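Local coordinates for protein ATP phosphoribosyltransferase (Methanobacterium thermoautotrophicum, PDB 2VD3) that catalyses the joining of ATP and 5-phosphoribose 1-diphosphate into phosphoribosyl-ATP, probably the first and rate-controlling step of histidine biosynthesis, at residues Ala55-Pro58 with Glu59-Asp63; Gly69-Gly72 with Tyr73-Val77. All coordinates share one frame; numbering follows the deposited sequence.

Contact 1: Ala55-Pro58 with Glu59-Asp63; sequences ADIP and EFVAD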
ATOM      1  N   ALA A  55     -16.284  -6.904  13.326  1.00 41.79           N
ATOM      2  CA  ALA A  55     -16.503  -7.041  14.761  1.00 41.62           C
ATOM      3  C   ALA A  55     -17.612  -6.118  15.267  1.00 41.68           C
ATOM      4  O   ALA A  55     -18.127  -6.313  16.369  1.00 41.70           O
ATOM      5  CB  ALA A  55     -15.208  -6.816  15.535  1.00 41.13           C
ATOM      6  N   ASP A  56     -17.975  -5.127  14.458  1.00 41.64           N
ATOM      7  CA  ASP A  56     -19.004  -4.153  14.818  1.00 42.10           C
ATOM      8  C   ASP A  56     -20.384  -4.561  14.311  1.00 42.39           C
ATOM      9  O   ASP A  56     -21.402  -4.053  14.771  1.00 43.07           O
ATOM     10  CB  ASP A  56     -18.647  -2.777  14.240  1.00 42.31           C
ATOM     11  CG  ASP A  56     -17.485  -2.122  14.943  1.00 42.41           C
ATOM     12  OD1 ASP A  56     -16.755  -1.375  14.273  1.00 44.29           O
ATOM     13  OD2 ASP A  56     -17.303  -2.321  16.162  1.00 43.96           O
ATOM     14  N   ILE A  57     -20.420  -5.479  13.351  1.00 42.65           N
ATOM     15  CA  ILE A  57     -21.687  -5.913  12.764  1.00 42.60           C
ATOM     16  C   ILE A  57     -22.698  -6.539  13.763  1.00 42.92           C
ATOM     17  O   ILE A  57     -23.888  -6.246  13.691  1.00 43.09           O
ATOM     18  CB  ILE A  57     -21.458  -6.803  11.524  1.00 42.64           C
ATOM     19  CG1 ILE A  57     -20.725  -5.989  10.440  1.00 42.82           C
ATOM     20  CG2 ILE A  57     -22.777  -7.357  11.018  1.00 41.80           C
ATOM     21  CD1 ILE A  57     -20.501  -6.696   9.104  1.00 41.81           C
ATOM     22  N   PRO A  58     -22.244  -7.406  14.685  1.00 43.11           N
ATOM     23  CA  PRO A  58     -23.226  -7.875  15.663  1.00 43.21           C
ATOM     24  C   PRO A  58     -23.993  -6.731  16.363  1.00 43.63           C
ATOM     25  O   PRO A  58     -25.222  -6.746  16.383  1.00 43.42           O
ATOM     26  CB  PRO A  58     -22.369  -8.669  16.651  1.00 42.84           C
ATOM     27  CG  PRO A  58     -21.269  -9.175  15.826  1.00 43.16           C
ATOM     28  CD  PRO A  58     -20.933  -8.048  14.890  1.00 43.02           C
ATOM     29  N   GLU A  59     -23.272  -5.739  16.889  1.00 44.27           N
ATOM     30  CA  GLU A  59     -23.888  -4.582  17.543  1.00 44.95           C
ATOM     31  C   GLU A  59     -24.755  -3.701  16.628  1.00 44.67           C
ATOM     32  O   GLU A  59     -25.861  -3.327  17.020  1.00 44.52           O
ATOM     33  CB  GLU A  59     -22.834  -3.735  18.270  1.00 45.23           C
ATOM     34  CG  GLU A  59     -22.309  -4.395  19.553  1.00 47.75           C
ATOM     35  CD  GLU A  59     -23.399  -4.655  20.582  1.00 49.69           C
ATOM     36  OE1 GLU A  59     -23.655  -3.764  21.414  1.00 52.83           O
ATOM     37  OE2 GLU A  59     -23.994  -5.751  20.575  1.00 50.58           O
ATOM     38  N   PHE A  60     -24.264  -3.380  15.426  1.00 44.15           N
ATOM     39  CA  PHE A  60     -25.053  -2.598  14.473  1.00 43.96           C
ATOM     40  C   PHE A  60     -26.398  -3.259  14.197  1.00 43.95           C
ATOM     41  O   PHE A  60     -27.431  -2.574  14.059  1.00 44.04           O
ATOM     42  CB  PHE A  60     -24.315  -2.381  13.141  1.00 43.94           C
ATOM     43  CG  PHE A  60     -23.100  -1.487  13.237  1.00 44.11           C
ATOM     44  CD1 PHE A  60     -22.891  -0.660  14.342  1.00 43.67           C
ATOM     45  CD2 PHE A  60     -22.164  -1.460  12.192  1.00 42.79           C
ATOM     46  CE1 PHE A  60     -21.760   0.170  14.406  1.00 43.82           C
ATOM     47  CE2 PHE A  60     -21.047  -0.632  12.249  1.00 42.25           C
ATOM     48  CZ  PHE A  60     -20.840   0.182  13.354  1.00 42.65           C
ATOM     49  N   VAL A  61     -26.382  -4.585  14.113  1.00 43.63           N
ATOM     50  CA  VAL A  61     -27.593  -5.352  13.873  1.00 43.94           C
ATOM     51  C   VAL A  61     -28.440  -5.464  15.137  1.00 44.34           C
ATOM     52  O   VAL A  61     -29.664  -5.375  15.071  1.00 44.59           O
ATOM     53  CB  VAL A  61     -27.272  -6.749  13.266  1.00 44.45           C
ATOM     54  CG1 VAL A  61     -28.536  -7.598  13.111  1.00 43.61           C
ATOM     55  CG2 VAL A  61     -26.557  -6.594  11.910  1.00 43.14           C
ATOM     56  N   ALA A  62     -27.800  -5.632  16.290  1.00 44.84           N
ATOM     57  CA  ALA A  62     -28.537  -5.731  17.560  1.00 45.24           C
ATOM     58  C   ALA A  62     -29.305  -4.441  17.846  1.00 45.56           C
ATOM     59  O   ALA A  62     -30.432  -4.478  18.335  1.00 45.02           O
ATOM     60  CB  ALA A  62     -27.593  -6.064  18.716  1.00 44.94           C
ATOM     61  N   ASP A  63     -28.686  -3.312  17.504  1.00 46.25           N
ATOM     62  CA  ASP A  63     -29.212  -1.994  17.831  1.00 47.17           C
ATOM     63  C   ASP A  63     -30.189  -1.457  16.800  1.00 47.05           C
ATOM     64  O   ASP A  63     -31.032  -0.631  17.117  1.00 47.33           O
ATOM     65  CB  ASP A  63     -28.069  -1.005  18.054  1.00 47.50           C
ATOM     66  CG  ASP A  63     -27.352  -1.237  19.378  1.00 50.28           C
ATOM     67  OD1 ASP A  63     -28.035  -1.568  20.394  1.00 53.08           O
ATOM     68  OD2 ASP A  63     -26.105  -1.088  19.406  1.00 52.75           O
TER
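F60 lays its ring against D56 at the N-terminal end of helix 57-63, an alpha helix in the periplasmic-binding-protein-like part of HisG. Three main-chain i to i+4 bonds build the helix. They run from F60 N to D56 O, from V61 N to I57 O and from A62 N to P58 O. CG of F60 stands anti to its carbonyl carbon (chi1 -68°), which swings the ring back toward the start of the helix. D56 CB then sits over the ring face, 4.0 Å from the F60 centroid, in a CH-pi contact. D56 O lies 3.4 Å above the F60 ring plane, nearer its rim.

This is the tightly packed side. F60 also touches M50 and S52 on strand 47-52, and V154 of the second subunit. The D56 carboxylate points to other partners: R79 by a salt bridge and T143 N of the second subunit. With an alanine at F60, D56 CB is likely to lose its aromatic partner, and a gap would open beside M50.

The side of E59 and A62 is partly exposed and less closely packed within the helix. A62 contributes little more than CB, 3.4 Å from P58 O. The E59 chain bends at chi2; its OE2 is hydrogen-bonded to S81 OG, and the side chain lies about 4 Å from a bound magnesium ion.

I57 and V61 close the buried flank. V61 CG2 touches I57 CG2 at 4.0 Å and rests 3.2 Å from I57 O.

Contact 2: Gly69-Gly72 with Tyr73-Val77; sequences GITG and YDLIV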
ATOM      1  N   GLY A  69     -27.086  -8.402   8.885  1.00 45.03           N
ATOM      2  CA  GLY A  69     -25.635  -8.366   8.817  1.00 44.73           C
ATOM      3  C   GLY A  69     -25.084  -9.688   8.346  1.00 44.78           C
ATOM      4  O   GLY A  69     -25.749 -10.712   8.445  1.00 45.36           O
ATOM      5  N   ILE A  70     -23.879  -9.659   7.802  1.00 44.95           N
ATOM      6  CA  ILE A  70     -23.171 -10.870   7.430  1.00 44.82           C
ATOM      7  C   ILE A  70     -21.883 -10.774   8.203  1.00 44.96           C
ATOM      8  O   ILE A  70     -21.099  -9.864   7.966  1.00 45.15           O
ATOM      9  CB  ILE A  70     -22.863 -10.904   5.916  1.00 45.13           C
ATOM     10  CG1 ILE A  70     -24.163 -11.012   5.099  1.00 44.55           C
ATOM     11  CG2 ILE A  70     -21.865 -12.043   5.578  1.00 44.88           C
ATOM     12  CD1 ILE A  70     -23.960 -10.896   3.585  1.00 44.64           C
ATOM     13  N   THR A  71     -21.678 -11.673   9.159  1.00 44.96           N
ATOM     14  CA  THR A  71     -20.436 -11.673   9.935  1.00 44.89           C
ATOM     15  C   THR A  71     -20.151 -13.046  10.533  1.00 44.98           C
ATOM     16  O   THR A  71     -20.934 -13.981  10.352  1.00 45.21           O
ATOM     17  CB  THR A  71     -20.385 -10.524  11.006  1.00 44.98           C
ATOM     18  OG1 THR A  71     -19.066 -10.446  11.561  1.00 45.86           O
ATOM     19  CG2 THR A  71     -21.396 -10.722  12.118  1.00 43.54           C
ATOM     20  N   GLY A  72     -19.025 -13.159  11.232  1.00 44.89           N
ATOM     21  CA  GLY A  72     -18.571 -14.436  11.760  1.00 45.02           C
ATOM     22  C   GLY A  72     -19.247 -14.746  13.069  1.00 45.10           C
ATOM     23  O   GLY A  72     -19.501 -13.847  13.860  1.00 45.37           O
ATOM     24  N   TYR A  73     -19.538 -16.027  13.291  1.00 45.28           N
ATOM     25  CA  TYR A  73     -20.189 -16.505  14.510  1.00 44.49           C
ATOM     26  C   TYR A  73     -19.354 -16.200  15.752  1.00 44.29           C
ATOM     27  O   TYR A  73     -19.900 -15.848  16.794  1.00 44.46           O
ATOM     28  CB  TYR A  73     -20.466 -18.007  14.400  1.00 44.49           C
ATOM     29  CG  TYR A  73     -21.205 -18.606  15.577  1.00 44.62           C
ATOM     30  CD1 TYR A  73     -22.509 -18.214  15.887  1.00 44.30           C
ATOM     31  CD2 TYR A  73     -20.607 -19.579  16.371  1.00 45.26           C
ATOM     32  CE1 TYR A  73     -23.189 -18.775  16.964  1.00 44.87           C
ATOM     33  CE2 TYR A  73     -21.279 -20.142  17.454  1.00 44.38           C
ATOM     34  CZ  TYR A  73     -22.567 -19.738  17.740  1.00 44.66           C
ATOM     35  OH  TYR A  73     -23.226 -20.288  18.818  1.00 45.27           O
ATOM     36  N   ASP A  74     -18.032 -16.332  15.638  1.00 43.95           N
ATOM     37  CA  ASP A  74     -17.138 -15.996  16.742  1.00 43.30           C
ATOM     38  C   ASP A  74     -17.353 -14.568  17.242  1.00 42.93           C
ATOM     39  O   ASP A  74     -17.404 -14.322  18.448  1.00 43.09           O
ATOM     40  CB  ASP A  74     -15.672 -16.227  16.362  1.00 43.52           C
ATOM     41  CG  ASP A  74     -15.282 -15.582  15.026  1.00 43.50           C
ATOM     42  OD1 ASP A  74     -14.165 -15.858  14.567  1.00 43.84           O
ATOM     43  OD2 ASP A  74     -16.062 -14.816  14.426  1.00 43.54           O
ATOM     44  N   LEU A  75     -17.497 -13.639  16.308  1.00 42.70           N
ATOM     45  CA  LEU A  75     -17.669 -12.226  16.636  1.00 42.69           C
ATOM     46  C   LEU A  75     -19.035 -11.997  17.282  1.00 42.31           C
ATOM     47  O   LEU A  75     -19.130 -11.319  18.298  1.00 42.47           O
ATOM     48  CB  LEU A  75     -17.431 -11.331  15.399  1.00 42.50           C
ATOM     49  CG  LEU A  75     -16.047 -11.494  14.720  1.00 43.33           C
ATOM     50  CD1 LEU A  75     -15.931 -10.717  13.414  1.00 41.66           C
ATOM     51  CD2 LEU A  75     -14.895 -11.121  15.652  1.00 42.27           C
ATOM     52  N   ILE A  76     -20.073 -12.612  16.715  1.00 42.26           N
ATOM     53  CA  ILE A  76     -21.422 -12.585  17.287  1.00 42.31           C
ATOM     54  C   ILE A  76     -21.408 -13.114  18.721  1.00 42.60           C
ATOM     55  O   ILE A  76     -21.976 -12.500  19.619  1.00 43.08           O
ATOM     56  CB  ILE A  76     -22.439 -13.407  16.435  1.00 42.63           C
ATOM     57  CG1 ILE A  76     -22.464 -12.912  14.980  1.00 41.80           C
ATOM     58  CG2 ILE A  76     -23.825 -13.349  17.055  1.00 41.74           C
ATOM     59  CD1 ILE A  76     -23.289 -13.758  14.037  1.00 41.34           C
ATOM     60  N   VAL A  77     -20.742 -14.241  18.943  1.00 42.58           N
ATOM     61  CA  VAL A  77     -20.689 -14.812  20.281  1.00 42.58           C
ATOM     62  C   VAL A  77     -19.863 -13.959  21.240  1.00 42.57           C
ATOM     63  O   VAL A  77     -20.292 -13.733  22.374  1.00 42.47           O
ATOM     64  CB  VAL A  77     -20.212 -16.279  20.275  1.00 42.68           C
ATOM     65  CG1 VAL A  77     -19.814 -16.722  21.678  1.00 42.19           C
ATOM     66  CG2 VAL A  77     -21.322 -17.176  19.743  1.00 42.57           C
TER
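T71 meets two residues of the following helix with its two branches. Its CG2 packs on I76 CG1 at 3.8 Å. Its OG1 stands anti to the backbone N (chi1 -170°) and lies 3.7 Å from L75 CD1, where the two side chains cross at about a right angle. The same OG1 is hydrogen-bonded to A54 O.

G72 is the N-cap residue. Its carbonyl oxygen accepts a hydrogen bond from I76 N at 3.2 Å. L75 N adds a weak one. I76 CG1 also comes to 3.3 Å from G72 O, so this oxygen is partly shielded by carbon.

D74 has CG between its own N and carbonyl carbon (chi1 50°). This curls the carboxylate back to the helix start, where OD2 takes a weak bond from L75 N. OD2 is also 3.5 Å from G72 C, and G72 carries no side chain to obstruct it. The Y73 ring turns one face to V77 CG2.

Strand 68-72 runs parallel to strand 5-10 and antiparallel to strand 173-188. From helix 73-79, I76 reaches I187 of strand 173-188 and P58 of helix 57-63.

In the fold
The two contacts come in series along the chain, with centres about 9 Å apart. Contact 1 is helix 57-63 with the residues leading into it. Contact 2 is the step from strand 68-72 into helix 73-79. Strand 47-52, helix 57-63 and strand 68-72 form a beta-alpha-beta crossover, with strand 5-10 lying parallel between the two strands. The contacts touch directly. I57 CD1 packs on I70 O at 3.4 Å, and P58 CG meets I76 CA at 3.7 Å. Helix 57-63 thus packs on both strand 68-72 and helix 73-79. Contact 1 alone faces the second subunit, so the crossover helix links the sheet to the subunit interface.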